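PDB 2QGM: succinoglycan biosynthesis protein from Bacillus cereus ATCC 14579, which is of unestablished function but belongs to the erythromycin esterase family and may be a hydrolase, possibly with a part in succinoglycan biosynthesis. Local coordinates for residues E88-K93 against M302-N307; R95-L100 against E150-Y155; F109-D114 against D143-M148; L119-Y124 against E134-L139. All coordinates share one frame; numbering follows the deposited sequence.

Contact 1: residues E88-K93 against M302-N307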
# COMPACT_ATOMS: atom_id res chain seq x y z
N GLU A 88 -10.95 11.35 -5.55
CA GLU A 88 -9.95 12.37 -5.25
C GLU A 88 -8.78 11.87 -4.43
O GLU A 88 -7.68 12.42 -4.53
CB GLU A 88 -10.60 13.56 -4.52
CG GLU A 88 -11.74 14.21 -5.29
CD GLU A 88 -13.07 13.50 -5.11
OE1 GLU A 88 -13.09 12.41 -4.49
OE2 GLU A 88 -14.09 14.03 -5.58
N ILE A 89 -8.99 10.84 -3.61
CA ILE A 89 -7.88 10.31 -2.84
C ILE A 89 -6.91 9.58 -3.79
O ILE A 89 -5.71 9.80 -3.73
CB ILE A 89 -8.37 9.37 -1.72
CG1 ILE A 89 -9.16 10.19 -0.70
CG2 ILE A 89 -7.18 8.69 -1.04
CD1 ILE A 89 -9.60 9.43 0.53
N PHE A 90 -7.44 8.73 -4.67
CA PHE A 90 -6.57 8.03 -5.62
C PHE A 90 -5.82 9.04 -6.51
O PHE A 90 -4.61 8.90 -6.73
CB PHE A 90 -7.37 7.09 -6.54
CG PHE A 90 -7.90 5.86 -5.85
CD1 PHE A 90 -7.19 5.26 -4.82
CD2 PHE A 90 -9.10 5.28 -6.26
CE1 PHE A 90 -7.66 4.09 -4.21
CE2 PHE A 90 -9.58 4.11 -5.67
CZ PHE A 90 -8.85 3.52 -4.64
N THR A 91 -6.52 10.04 -7.03
CA THR A 91 -5.89 11.03 -7.90
C THR A 91 -4.87 11.87 -7.14
O THR A 91 -3.81 12.18 -7.68
CB THR A 91 -6.95 11.93 -8.55
OG1 THR A 91 -7.79 11.14 -9.39
CG2 THR A 91 -6.28 13.01 -9.40
N MSE A 92 -5.18 12.26 -5.91
CA MSE A 92 -4.24 13.05 -5.13
C MSE A 92 -2.99 12.22 -4.82
O MSE A 92 -1.89 12.74 -4.76
CB MSE A 92 -4.88 13.55 -3.83
CG MSE A 92 -3.94 14.33 -2.89
SE MSE A 92 -3.36 16.03 -3.64
CE MSE A 92 -1.52 15.64 -4.01
N LYS A 93 -3.17 10.92 -4.61
CA LYS A 93 -2.04 10.05 -4.35
C LYS A 93 -1.16 9.95 -5.59
O LYS A 93 0.06 9.86 -5.49
CB LYS A 93 -2.50 8.66 -3.90
CG LYS A 93 -3.00 8.65 -2.47
CD LYS A 93 -3.46 7.28 -2.00
CE LYS A 93 -2.30 6.32 -1.90
NZ LYS A 93 -2.78 5.01 -1.38
N MSE A 302 8.31 3.96 -2.16
CA MSE A 302 6.98 4.42 -1.83
C MSE A 302 6.11 3.19 -1.57
O MSE A 302 6.14 2.24 -2.34
CB MSE A 302 6.38 5.21 -2.98
CG MSE A 302 7.15 6.48 -3.37
SE MSE A 302 6.57 7.14 -5.12
CE MSE A 302 7.51 5.86 -6.19
N VAL A 303 5.35 3.21 -0.48
CA VAL A 303 4.45 2.11 -0.17
C VAL A 303 3.01 2.63 -0.27
O VAL A 303 2.58 3.47 0.52
CB VAL A 303 4.71 1.55 1.24
CG1 VAL A 303 3.68 0.45 1.58
CG2 VAL A 303 6.12 0.98 1.31
N TRP A 304 2.31 2.15 -1.29
CA TRP A 304 0.92 2.54 -1.54
C TRP A 304 0.02 1.46 -0.96
O TRP A 304 0.07 0.31 -1.41
CB TRP A 304 0.69 2.67 -3.04
CG TRP A 304 -0.73 2.95 -3.45
CD1 TRP A 304 -1.83 2.19 -3.18
CD2 TRP A 304 -1.18 4.03 -4.29
NE1 TRP A 304 -2.94 2.73 -3.80
CE2 TRP A 304 -2.57 3.86 -4.48
CE3 TRP A 304 -0.55 5.13 -4.88
CZ2 TRP A 304 -3.33 4.74 -5.26
CZ3 TRP A 304 -1.31 6.01 -5.65
CH2 TRP A 304 -2.68 5.81 -5.83
N ALA A 305 -0.80 1.81 0.01
CA ALA A 305 -1.69 0.83 0.63
C ALA A 305 -2.75 1.55 1.42
O ALA A 305 -2.76 2.78 1.47
CB ALA A 305 -0.88 -0.09 1.55
N HIS A 306 -3.66 0.80 2.02
CA HIS A 306 -4.70 1.41 2.83
C HIS A 306 -4.05 2.01 4.07
O HIS A 306 -2.97 1.60 4.47
CB HIS A 306 -5.71 0.35 3.26
CG HIS A 306 -6.97 0.92 3.84
ND1 HIS A 306 -7.02 1.49 5.09
CD2 HIS A 306 -8.21 1.05 3.32
CE1 HIS A 306 -8.24 1.94 5.32
NE2 HIS A 306 -8.98 1.68 4.25
N ASN A 307 -4.72 2.99 4.68
CA ASN A 307 -4.22 3.61 5.91
C ASN A 307 -3.85 2.52 6.91
O ASN A 307 -2.83 2.60 7.58
CB ASN A 307 -5.30 4.47 6.58
CG ASN A 307 -5.40 5.87 6.00
OD1 ASN A 307 -4.53 6.32 5.25
ND2 ASN A 307 -6.46 6.58 6.38
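Lys93 lies over one face of the Trp304 indole and makes both polar and apolar contact with it. The polar part is a cation-pi interaction: NZ of Lys93 sits 3.2 Å from the centroid of the five-membered ring of Trp304, 7° off the ring normal. NZ also has a salt bridge to Glu81 and a hydrogen bond to the carbonyl of Leu79, so the buried ammonium is held by charge, carbonyl and pi cloud together. NE1 of Trp304 bonds to the hydroxyl of Tyr140.

Apolar contact comes from the lysine chain. A bend at chi3 (67°) folds it down so that CE of Lys93 lies 3.5 Å above the centroid of the six-membered ring of Trp304, a CH-pi contact, while CB of Lys93 is 3.4 Å from CH2 of Trp304. Phe90, whose side chain crosses that of Trp304 at about a right angle although the ring planes are only some 20° apart, brings its CD1 to 3.9 Å from CZ2 of Trp304, and its carbonyl O lies at the indole edge.

Helix 87-104 is thereby packed on strand 301-304, which runs between parallel strands 76-79 and 108-111; helix 143-157 adds Ile145 against Phe90 and Met148 against Trp304.

Contact 2: residues R95-L100 against E150-Y155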
# COMPACT_ATOMS: atom_id res chain seq x y z
N ARG A 95 -0.83 12.37 -7.74
CA ARG A 95 -0.10 13.63 -7.77
C ARG A 95 1.10 13.53 -6.83
O ARG A 95 2.22 13.91 -7.19
CB ARG A 95 -1.01 14.80 -7.37
CG ARG A 95 -0.33 16.15 -7.32
CD ARG A 95 -1.37 17.26 -7.15
NE ARG A 95 -0.77 18.55 -6.79
CZ ARG A 95 -0.08 19.32 -7.63
NH1 ARG A 95 0.11 18.94 -8.89
NH2 ARG A 95 0.45 20.46 -7.19
N LEU A 96 0.88 13.00 -5.63
CA LEU A 96 1.95 12.83 -4.65
C LEU A 96 3.06 11.93 -5.18
O LEU A 96 4.24 12.24 -5.04
CB LEU A 96 1.39 12.25 -3.35
CG LEU A 96 1.26 13.13 -2.10
CD1 LEU A 96 1.15 14.60 -2.47
CD2 LEU A 96 0.05 12.66 -1.29
N VAL A 97 2.69 10.81 -5.79
CA VAL A 97 3.66 9.87 -6.35
C VAL A 97 4.49 10.59 -7.41
O VAL A 97 5.72 10.53 -7.42
CB VAL A 97 2.94 8.64 -6.99
CG1 VAL A 97 3.94 7.80 -7.80
CG2 VAL A 97 2.29 7.79 -5.90
N LYS A 98 3.81 11.30 -8.30
CA LYS A 98 4.52 12.02 -9.36
C LYS A 98 5.53 13.01 -8.77
O LYS A 98 6.65 13.15 -9.28
CB LYS A 98 3.52 12.74 -10.26
CG LYS A 98 4.11 13.19 -11.58
CD LYS A 98 3.05 13.79 -12.48
CE LYS A 98 3.64 14.21 -13.81
NZ LYS A 98 2.63 14.92 -14.63
N TYR A 99 5.15 13.70 -7.71
CA TYR A 99 6.05 14.66 -7.07
C TYR A 99 7.26 13.94 -6.47
O TYR A 99 8.40 14.36 -6.66
CB TYR A 99 5.31 15.44 -5.98
CG TYR A 99 6.19 16.41 -5.24
CD1 TYR A 99 6.62 17.59 -5.85
CD2 TYR A 99 6.61 16.15 -3.94
CE1 TYR A 99 7.46 18.48 -5.17
CE2 TYR A 99 7.45 17.02 -3.26
CZ TYR A 99 7.87 18.19 -3.88
OH TYR A 99 8.72 19.05 -3.21
N LEU A 100 7.02 12.85 -5.74
CA LEU A 100 8.11 12.09 -5.13
C LEU A 100 9.09 11.56 -6.17
O LEU A 100 10.30 11.59 -5.97
CB LEU A 100 7.56 10.91 -4.32
CG LEU A 100 6.79 11.23 -3.04
CD1 LEU A 100 6.42 9.94 -2.35
CD2 LEU A 100 7.62 12.11 -2.12
N GLU A 150 -0.25 4.58 -16.36
CA GLU A 150 0.14 5.04 -17.69
C GLU A 150 1.25 6.08 -17.58
O GLU A 150 2.19 6.07 -18.37
CB GLU A 150 -1.07 5.60 -18.43
CG GLU A 150 -2.10 4.52 -18.73
CD GLU A 150 -3.33 5.08 -19.40
OE1 GLU A 150 -3.84 6.11 -18.90
OE2 GLU A 150 -3.79 4.50 -20.40
N TRP A 151 1.14 6.98 -16.61
CA TRP A 151 2.18 7.98 -16.42
C TRP A 151 3.51 7.30 -16.11
O TRP A 151 4.57 7.71 -16.60
CB TRP A 151 1.84 8.93 -15.27
CG TRP A 151 3.02 9.75 -14.88
CD1 TRP A 151 3.56 10.78 -15.58
CD2 TRP A 151 3.89 9.51 -13.76
NE1 TRP A 151 4.72 11.20 -14.98
CE2 TRP A 151 4.95 10.44 -13.86
CE3 TRP A 151 3.89 8.61 -12.69
CZ2 TRP A 151 6.00 10.49 -12.94
CZ3 TRP A 151 4.93 8.66 -11.77
CH2 TRP A 151 5.97 9.59 -11.90
N MSE A 152 3.47 6.26 -15.28
CA MSE A 152 4.68 5.54 -14.92
C MSE A 152 5.35 4.97 -16.18
O MSE A 152 6.57 5.03 -16.34
CB MSE A 152 4.35 4.41 -13.94
CG MSE A 152 3.84 4.89 -12.59
SE MSE A 152 3.56 3.45 -11.35
CE MSE A 152 3.41 4.52 -9.74
N LYS A 153 4.53 4.43 -17.08
CA LYS A 153 5.04 3.88 -18.34
C LYS A 153 5.68 5.04 -19.14
O LYS A 153 6.77 4.89 -19.68
CB LYS A 153 3.90 3.25 -19.14
CG LYS A 153 4.34 2.59 -20.43
CD LYS A 153 3.16 2.17 -21.30
CE LYS A 153 2.45 3.37 -21.89
NZ LYS A 153 1.29 2.97 -22.75
N ASP A 154 5.00 6.18 -19.18
CA ASP A 154 5.53 7.35 -19.91
C ASP A 154 6.86 7.80 -19.32
O ASP A 154 7.80 8.08 -20.06
CB ASP A 154 4.56 8.53 -19.88
CG ASP A 154 3.27 8.26 -20.63
OD1 ASP A 154 3.25 7.38 -21.51
OD2 ASP A 154 2.27 8.96 -20.34
N TYR A 155 6.93 7.88 -17.99
CA TYR A 155 8.16 8.31 -17.32
C TYR A 155 9.30 7.36 -17.71
O TYR A 155 10.38 7.81 -18.09
CB TYR A 155 7.96 8.31 -15.79
CG TYR A 155 9.18 8.80 -15.00
CD1 TYR A 155 9.38 10.16 -14.74
CD2 TYR A 155 10.16 7.90 -14.58
CE1 TYR A 155 10.53 10.61 -14.09
CE2 TYR A 155 11.32 8.34 -13.92
CZ TYR A 155 11.49 9.69 -13.68
OH TYR A 155 12.64 10.12 -13.04
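Helix segments 95-100 and 150-155 run almost parallel, with axes 11.6 Å apart at closest approach and inclined by 17°, and Lys98 and Trp151 are the residues whose CA atoms come nearest. That spacing is wide for a helix pair, and the large indole of Trp151 bridges much of it. Trp151 has CG anti to the backbone N (chi1 167°), which carries the ring across toward the other helix. There Lys98 lies over one indole face: its CG makes a CH-pi contact 3.9 Å from the centroid of the six-membered ring of Trp151, 27° off the normal and so toward the rim. From CG the lysine chain runs on fully extended, and CE of Lys98 ends 3.4 Å from NE1 of Trp151. On the opposite face, one turn further along the same helix, CB of Tyr155 covers the rim, so the indole is sandwiched.

Both helices lie on the same side of the sheet and belong to beta-alpha-beta crossovers. Helix 87-104 leads from strand 76-79 to 108-111, and helix 143-157 leads on to the parallel strand 166-171.

Deeper, toward that sheet, Val97 makes the apolar contacts. Its CG1 is 3.8 Å from the CE methyl of Met152, a selenomethionine whose extended chain reaches the valine at about a right angle. The same Val97 CG1 lies 4.2 Å from CZ3 of Trp151. Val97 also rests on Met302 and Trp304 of strand 301-304. At the outer side, NZ of Lys98 has a weak hydrogen bond to the carbonyl of Pro57.

Contact 3: residues F109-D114 against D143-M148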
# COMPACT_ATOMS: atom_id res chain seq x y z
N PHE A 109 8.01 1.66 -6.59
CA PHE A 109 6.60 1.81 -6.25
C PHE A 109 6.08 0.45 -5.80
O PHE A 109 5.83 -0.43 -6.63
CB PHE A 109 5.82 2.32 -7.47
CG PHE A 109 4.37 2.58 -7.18
CD1 PHE A 109 3.99 3.70 -6.44
CD2 PHE A 109 3.39 1.68 -7.61
CE1 PHE A 109 2.64 3.92 -6.13
CE2 PHE A 109 2.05 1.89 -7.30
CZ PHE A 109 1.67 3.01 -6.55
N ALA A 110 5.93 0.29 -4.49
CA ALA A 110 5.45 -0.97 -3.90
C ALA A 110 3.98 -0.81 -3.54
O ALA A 110 3.63 -0.04 -2.63
CB ALA A 110 6.28 -1.31 -2.65
N MSE A 111 3.12 -1.54 -4.24
CA MSE A 111 1.68 -1.43 -4.03
C MSE A 111 1.05 -2.64 -3.36
O MSE A 111 1.56 -3.75 -3.47
CB MSE A 111 0.99 -1.21 -5.39
CG MSE A 111 -0.51 -0.94 -5.32
SE MSE A 111 -1.33 -0.78 -7.07
CE MSE A 111 -2.01 1.00 -6.93
N GLU A 112 -0.05 -2.40 -2.65
CA GLU A 112 -0.80 -3.45 -1.97
C GLU A 112 -1.60 -4.11 -3.09
O GLU A 112 -2.78 -3.84 -3.30
CB GLU A 112 -1.74 -2.83 -0.93
CG GLU A 112 -2.50 -3.85 -0.07
CD GLU A 112 -3.55 -3.22 0.83
OE1 GLU A 112 -3.56 -1.98 1.00
OE2 GLU A 112 -4.37 -3.99 1.39
N GLU A 113 -0.91 -4.97 -3.83
CA GLU A 113 -1.47 -5.72 -4.96
C GLU A 113 -0.63 -7.00 -4.98
O GLU A 113 0.53 -6.99 -4.58
CB GLU A 113 -1.29 -4.92 -6.25
CG GLU A 113 -1.74 -5.62 -7.54
CD GLU A 113 -3.18 -6.09 -7.49
OE1 GLU A 113 -3.43 -7.29 -7.23
OE2 GLU A 113 -4.08 -5.25 -7.71
N ASP A 114 -1.22 -8.09 -5.44
CA ASP A 114 -0.50 -9.36 -5.45
C ASP A 114 0.79 -9.38 -6.26
O ASP A 114 0.90 -8.78 -7.33
CB ASP A 114 -1.43 -10.50 -5.90
CG ASP A 114 -2.63 -10.67 -4.97
OD1 ASP A 114 -2.54 -10.30 -3.78
OD2 ASP A 114 -3.67 -11.19 -5.44
N ASP A 143 -10.24 4.45 -13.32
CA ASP A 143 -9.65 5.39 -14.25
C ASP A 143 -8.53 6.16 -13.55
O ASP A 143 -7.49 6.43 -14.15
CB ASP A 143 -10.68 6.40 -14.77
CG ASP A 143 -11.75 5.75 -15.63
OD1 ASP A 143 -11.45 4.75 -16.32
OD2 ASP A 143 -12.89 6.25 -15.62
N GLU A 144 -8.76 6.49 -12.28
CA GLU A 144 -7.80 7.25 -11.49
C GLU A 144 -6.45 6.53 -11.35
O GLU A 144 -5.41 7.13 -11.60
CB GLU A 144 -8.37 7.53 -10.09
CG GLU A 144 -9.63 8.42 -10.07
CD GLU A 144 -10.94 7.64 -10.16
OE1 GLU A 144 -10.90 6.42 -10.40
OE2 GLU A 144 -12.02 8.25 -10.00
N ILE A 145 -6.48 5.26 -10.96
CA ILE A 145 -5.25 4.50 -10.79
C ILE A 145 -4.60 4.14 -12.12
O ILE A 145 -3.39 4.23 -12.27
CB ILE A 145 -5.50 3.22 -9.94
CG1 ILE A 145 -5.96 3.62 -8.54
CG2 ILE A 145 -4.23 2.37 -9.85
CD1 ILE A 145 -6.32 2.47 -7.61
N ILE A 146 -5.40 3.74 -13.10
CA ILE A 146 -4.85 3.38 -14.39
C ILE A 146 -4.15 4.57 -15.02
O ILE A 146 -3.15 4.41 -15.71
CB ILE A 146 -5.95 2.85 -15.32
CG1 ILE A 146 -6.46 1.53 -14.74
CG2 ILE A 146 -5.40 2.66 -16.73
CD1 ILE A 146 -7.67 0.98 -15.44
N ALA A 147 -4.65 5.77 -14.75
CA ALA A 147 -4.02 6.98 -15.28
C ALA A 147 -2.61 7.11 -14.71
O ALA A 147 -1.70 7.54 -15.41
CB ALA A 147 -4.85 8.21 -14.91
N MSE A 148 -2.43 6.71 -13.45
CA MSE A 148 -1.12 6.78 -12.82
C MSE A 148 -0.19 5.74 -13.44
O MSE A 148 0.96 6.04 -13.73
CB MSE A 148 -1.22 6.56 -11.31
CG MSE A 148 0.12 6.44 -10.58
SE MSE A 148 -0.16 6.11 -8.71
CE MSE A 148 -0.92 4.34 -8.80
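The Phe109 ring meets Met148 obliquely, neither squarely over its face nor at its edge, and pairs edge-to-face with Phe167 of the neighbouring strand. The methyl CE of Met148 is 3.7 Å from CZ of Phe109, and the selenium SE of Met148 lies 5.0 Å from the ring centroid of Phe109, 42° off the normal: a Met-aromatic contact made by selenomethionine. This is the helix-on-sheet interface of a beta-alpha-beta crossover that runs from strand 108-111 through helices 115-127 and 143-157, the latter packing back roughly antiparallel, to parallel strand 166-171.

Two residues along the strand, Met111 points the same way as Phe109. With both methionine chains reaching across, CE of Met111 and CE of Met148 meet tip to tip at 4.0 Å; a bend at chi3 of Met148 (67°) turns its methyl toward both strand residues. Met111 CE also lies 3.9 Å from CG2 of Ile145, whose side chain it meets at a slant. All four side chains are buried, and Trp304 of the adjoining strand touches both methionines.

Beyond Met111 the chain turns through an inverse gamma turn centred on Glu112, whose OE1 accepts the backbone N of His306. In the following residue the carboxylate links two backbone amides: OE2 of Glu113 accepts N of Lys137, while OE1 of Glu113 takes N of Asp114 at 3.0 Å, on its anti side and 30° out of the carboxylate plane.

Contact 4: residues L119-Y124 against E134-L139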
# COMPACT_ATOMS: atom_id res chain seq x y z
N LEU A 119 4.33 -8.25 -11.16
CA LEU A 119 5.25 -8.65 -12.23
C LEU A 119 4.72 -8.16 -13.58
O LEU A 119 5.49 -7.67 -14.41
CB LEU A 119 5.40 -10.18 -12.25
CG LEU A 119 6.00 -10.87 -11.01
CD1 LEU A 119 6.09 -12.39 -11.24
CD2 LEU A 119 7.38 -10.31 -10.73
N LYS A 120 3.41 -8.30 -13.80
CA LYS A 120 2.79 -7.88 -15.05
C LYS A 120 2.70 -6.37 -15.16
O LYS A 120 2.87 -5.81 -16.24
CB LYS A 120 1.40 -8.50 -15.19
CG LYS A 120 1.37 -10.02 -15.12
CD LYS A 120 -0.05 -10.56 -15.16
CE LYS A 120 -0.11 -12.05 -14.81
NZ LYS A 120 0.79 -12.87 -15.67
N LEU A 121 2.43 -5.70 -14.04
CA LEU A 121 2.34 -4.24 -14.06
C LEU A 121 3.73 -3.67 -14.28
O LEU A 121 3.89 -2.65 -14.96
CB LEU A 121 1.74 -3.72 -12.75
CG LEU A 121 0.21 -3.83 -12.73
CD1 LEU A 121 -0.31 -3.78 -11.30
CD2 LEU A 121 -0.38 -2.71 -13.58
N ASN A 122 4.74 -4.33 -13.73
CA ASN A 122 6.09 -3.83 -13.91
C ASN A 122 6.47 -4.00 -15.37
O ASN A 122 7.07 -3.11 -15.97
CB ASN A 122 7.10 -4.55 -13.00
CG ASN A 122 8.39 -3.76 -12.85
OD1 ASN A 122 8.40 -2.53 -12.95
ND2 ASN A 122 9.49 -4.47 -12.58
N GLU A 123 6.10 -5.13 -15.96
CA GLU A 123 6.41 -5.35 -17.37
C GLU A 123 5.71 -4.28 -18.20
O GLU A 123 6.27 -3.78 -19.17
CB GLU A 123 5.94 -6.74 -17.81
CG GLU A 123 6.37 -7.09 -19.23
CD GLU A 123 5.96 -8.50 -19.63
OE1 GLU A 123 6.14 -9.42 -18.81
OE2 GLU A 123 5.46 -8.68 -20.77
N TYR A 124 4.49 -3.93 -17.80
CA TYR A 124 3.74 -2.90 -18.51
C TYR A 124 4.45 -1.55 -18.47
O TYR A 124 4.59 -0.88 -19.51
CB TYR A 124 2.34 -2.70 -17.90
CG TYR A 124 1.56 -1.63 -18.64
CD1 TYR A 124 1.02 -1.89 -19.89
CD2 TYR A 124 1.44 -0.34 -18.12
CE1 TYR A 124 0.39 -0.89 -20.62
CE2 TYR A 124 0.81 0.67 -18.85
CZ TYR A 124 0.29 0.38 -20.11
OH TYR A 124 -0.35 1.35 -20.86
N GLU A 134 -6.35 -5.49 -16.47
CA GLU A 134 -6.38 -6.91 -16.18
C GLU A 134 -5.47 -7.33 -15.03
O GLU A 134 -5.59 -8.45 -14.52
CB GLU A 134 -6.01 -7.70 -17.45
CG GLU A 134 -7.07 -7.64 -18.54
CD GLU A 134 -6.58 -8.17 -19.88
OE1 GLU A 134 -5.75 -9.11 -19.88
OE2 GLU A 134 -7.03 -7.67 -20.93
N PHE A 135 -4.56 -6.45 -14.61
CA PHE A 135 -3.64 -6.80 -13.53
C PHE A 135 -3.99 -6.22 -12.16
O PHE A 135 -3.33 -6.52 -11.17
CB PHE A 135 -2.21 -6.36 -13.87
CG PHE A 135 -1.79 -6.66 -15.29
CD1 PHE A 135 -2.08 -7.89 -15.88
CD2 PHE A 135 -1.07 -5.72 -16.01
CE1 PHE A 135 -1.65 -8.17 -17.18
CE2 PHE A 135 -0.64 -5.98 -17.30
CZ PHE A 135 -0.92 -7.21 -17.90
N LEU A 136 -5.02 -5.38 -12.12
CA LEU A 136 -5.45 -4.76 -10.87
C LEU A 136 -6.73 -5.43 -10.37
O LEU A 136 -7.74 -5.45 -11.07
CB LEU A 136 -5.71 -3.27 -11.10
CG LEU A 136 -4.51 -2.46 -11.59
CD1 LEU A 136 -4.98 -1.12 -12.12
CD2 LEU A 136 -3.51 -2.29 -10.46
N LYS A 137 -6.68 -6.00 -9.16
CA LYS A 137 -7.85 -6.67 -8.63
C LYS A 137 -8.95 -5.67 -8.27
O LYS A 137 -8.67 -4.55 -7.86
CB LYS A 137 -7.45 -7.52 -7.43
CG LYS A 137 -6.37 -8.55 -7.75
CD LYS A 137 -6.74 -9.47 -8.92
CE LYS A 137 -6.25 -8.94 -10.26
NZ LYS A 137 -6.45 -9.93 -11.37
N LEU A 138 -10.20 -6.10 -8.43
CA LEU A 138 -11.36 -5.24 -8.20
C LEU A 138 -11.27 -4.12 -7.18
O LEU A 138 -10.72 -4.25 -6.10
CB LEU A 138 -12.61 -6.08 -7.94
CG LEU A 138 -13.31 -6.54 -9.22
CD1 LEU A 138 -14.58 -7.30 -8.88
CD2 LEU A 138 -13.64 -5.32 -10.08
N LEU A 139 -11.87 -3.00 -7.57
CA LEU A 139 -11.90 -1.76 -6.82
C LEU A 139 -10.69 -0.97 -7.28
O LEU A 139 -10.73 0.25 -7.33
CB LEU A 139 -11.88 -1.96 -5.29
CG LEU A 139 -13.10 -2.55 -4.57
CD1 LEU A 139 -13.18 -1.96 -3.17
CD2 LEU A 139 -14.40 -2.22 -5.31
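Phe135 lays its ring flat against the side chain of Lys120, the two crossing at about a right angle. CB of Lys120 stands almost exactly over the ring centre, 3.5 Å from the centroid of Phe135 and 6° off the normal, a well-formed CH-pi contact. Further out the lysine chain keeps to the same face, its CD 3.4 Å from CD1 of Phe135, before a bend at chi4 (-54°) swings the ammonium away from the ring toward Asp176, with which it forms a long, weak ion pair.

Leu121 approaches differently. It slides past Phe135 in the opposite direction, so that CG of Leu121 is 3.7 Å from CB of Phe135, and CD2 of Leu121 lies in the ring plane at its edge, 3.9 Å from the CD2 of Phe135. Another part of that edge is met more loosely by Tyr124, whose CB is 4.5 Å from CE2 of Phe135; the tyrosine hydroxyl is turned off to a hydrogen bond with Lys153.

The other branch of Leu121 serves a second partner: its CD1 meets CD2 of Leu136 at 3.6 Å, the two leucines set at roughly a right angle. Leu136 and Leu121 both rest on Ile149, and Leu136 on Ile146 as well. Residues 134-139 are the irregular connection between helices 115-127 and 143-157, both of which its apolar side chains touch, within the crossover joining parallel strands 108-111 and 166-171.

From the N-terminal side, helix 87-104 starts two closures: residues 88-93 reach strand 301-304 in contact 1, a loop of over 200 residues, and residues 95-100 reach helix 143-157 in contact 2. Strand 108-111 then packs against the start of that same helix in contact 3, and helix 115-127 meets the following loop in contact 4. The four loops sit one within another, contact 4 innermost, and none cross. Contacts 1 and 3 share the sheet through backbone bonding of Trp304 and Ala110; Val97 links contacts 1, 2 and 3; Glu113 joins contact 3 to contact 4; Lys153 and Tyr124 tie contact 2 to contact 4.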